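Local coordinates for chorismate mutase protein (PDB 3RMI) that probably catalyses the rearrangement of chorismate to prephenate, as an all-helical dimeric mutase of the AroQ type, at residues A[32-35]-A[36-39]. Sequence-based numbering, arbitrary orientation.
Sequences LAER and FRCT. With MLT (D-malate), chain D.
Phe36 N donates a hydrogen bond to Leu32 O at 2.8 Å and Thr39 N to Arg35 O at 2.9 Å, the first and last of four successive i+4 to i hydrogen bonds in the long alpha-helix 4-48 of the AroQ-type chorismate mutase fold. Toward the malate, Arg35 CG lies anti to the backbone N (chi1 -163°) and the chain runs extended from CG to NE, placing the guanidinium at the ligand. There NH1 and NH2 both donate to the same malate oxygen, O5, which sits near the guanidinium plane, while Asp25 of the second subunit forms a salt bridge with NE. Lys46, Arg58 and Gln62 of the same chain, with Arg18 of the second subunit, also hydrogen-bond the malate, consistent with a pocket for the dicarboxylate substrate, built by both chains. Thr39 packs CG2 against Arg35 NH1 at 3.5 Å. Phe36 brings its ring edge to Leu32 O and meets Phe79 of the second subunit. On another side of the helix, Glu34 bends at chi2 to lie alongside Arg37, and Glu34 OE2 forms a salt bridge with Arg37 NE at 3.3 Å. One water accepts from Arg35 NH1 at 2.7 Å, lies 3.0 Å from Thr39 OG1 and sits over the centre of the Phe36 ring, 3.4 Å above its plane.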
loop_
_atom_site.group_PDB
_atom_site.type_symbol
_atom_site.label_atom_id
_atom_site.label_comp_id
_atom_site.label_asym_id
_atom_site.label_seq_id
_atom_site.Cartn_x
_atom_site.Cartn_y
_atom_site.Cartn_z
ATOM N N LEU A 32 -7.438 -1.791 1.657
ATOM C CA LEU A 32 -7.537 -0.571 0.856
ATOM C C LEU A 32 -8.928 -0.341 0.230
ATOM O O LEU A 32 -9.380 0.808 0.149
ATOM C CB LEU A 32 -6.509 -0.583 -0.244
ATOM C CG LEU A 32 -5.053 -0.342 0.104
ATOM C CD1 LEU A 32 -4.257 -0.599 -1.215
ATOM C CD2 LEU A 32 -4.847 1.064 0.580
ATOM N N ALA A 33 -9.604 -1.401 -0.204
ATOM C CA ALA A 33 -10.984 -1.247 -0.630
ATOM C C ALA A 33 -11.800 -0.560 0.451
ATOM O O ALA A 33 -12.566 0.343 0.157
ATOM C CB ALA A 33 -11.633 -2.588 -0.970
ATOM N N GLU A 34 -11.677 -1.005 1.701
ATOM C CA GLU A 34 -12.449 -0.350 2.759
ATOM C C GLU A 34 -11.971 1.078 3.016
ATOM O O GLU A 34 -12.791 1.962 3.241
ATOM C CB GLU A 34 -12.447 -1.156 4.055
ATOM C CG GLU A 34 -13.321 -2.408 3.994
ATOM C CD GLU A 34 -14.784 -2.112 3.643
ATOM O OE1 GLU A 34 -15.436 -1.242 4.291
ATOM O OE2 GLU A 34 -15.278 -2.765 2.705
ATOM N N ARG A 35 -10.663 1.301 2.963
ATOM C CA ARG A 35 -10.102 2.641 3.204
ATOM C C ARG A 35 -10.650 3.619 2.189
ATOM O O ARG A 35 -10.986 4.763 2.542
ATOM C CB ARG A 35 -8.595 2.627 3.056
ATOM C CG ARG A 35 -7.893 3.854 3.684
ATOM C CD ARG A 35 -6.475 3.916 3.218
ATOM N NE ARG A 35 -5.656 4.905 3.906
ATOM C CZ ARG A 35 -5.683 6.220 3.660
ATOM N NH1 ARG A 35 -6.540 6.746 2.792
ATOM N NH2 ARG A 35 -4.870 7.016 4.305
ATOM N N PHE A 36 -10.743 3.168 0.926
ATOM C CA PHE A 36 -11.258 4.020 -0.140
ATOM C C PHE A 36 -12.781 4.232 -0.044
ATOM O O PHE A 36 -13.288 5.267 -0.459
ATOM C CB PHE A 36 -10.802 3.518 -1.517
ATOM C CG PHE A 36 -9.465 4.060 -1.914
ATOM C CD1 PHE A 36 -9.358 5.347 -2.438
ATOM C CD2 PHE A 36 -8.305 3.353 -1.655
ATOM C CE1 PHE A 36 -8.122 5.879 -2.767
ATOM C CE2 PHE A 36 -7.049 3.891 -1.963
ATOM C CZ PHE A 36 -6.971 5.149 -2.523
ATOM N N ARG A 37 -13.508 3.275 0.527
ATOM C CA ARG A 37 -14.895 3.502 0.850
ATOM C C ARG A 37 -14.986 4.660 1.836
ATOM O O ARG A 37 -15.798 5.545 1.641
ATOM C CB ARG A 37 -15.569 2.235 1.387
ATOM C CG ARG A 37 -16.204 1.429 0.256
ATOM C CD ARG A 37 -16.282 -0.103 0.497
ATOM N NE ARG A 37 -17.323 -0.476 1.468
ATOM C CZ ARG A 37 -18.597 -0.761 1.196
ATOM N NH1 ARG A 37 -19.060 -0.719 -0.042
ATOM N NH2 ARG A 37 -19.425 -1.090 2.184
ATOM N N CYS A 38 -14.113 4.697 2.840
ATOM C CA CYS A 38 -14.130 5.798 3.819
ATOM C C CYS A 38 -13.728 7.103 3.221
ATOM O O CYS A 38 -14.419 8.082 3.405
ATOM C CB CYS A 38 -13.204 5.539 4.995
ATOM S SG CYS A 38 -13.856 4.354 6.084
ATOM N N THR A 39 -12.611 7.136 2.508
ATOM C CA THR A 39 -12.156 8.410 1.954
ATOM C C THR A 39 -13.110 8.924 0.908
ATOM O O THR A 39 -13.121 10.113 0.631
ATOM C CB THR A 39 -10.760 8.345 1.347
ATOM O OG1 THR A 39 -10.715 7.324 0.333
ATOM C CG2 THR A 39 -9.723 8.100 2.421
HETATM C C1 MLT D . -8.654 12.918 3.969
HETATM O O1 MLT D . -9.182 14.062 4.129
HETATM O O2 MLT D . -8.121 12.771 2.878
HETATM C C2 MLT D . -8.689 11.805 4.993
HETATM O O3 MLT D . -8.765 12.497 6.201
HETATM C C3 MLT D . -7.570 10.783 5.208
HETATM C C4 MLT D . -6.496 10.570 4.122
HETATM O O4 MLT D . -5.760 11.535 3.696
HETATM O O5 MLT D . -6.268 9.412 3.668
HETATM O O HOH W 1 -8.325 5.685 1.053
#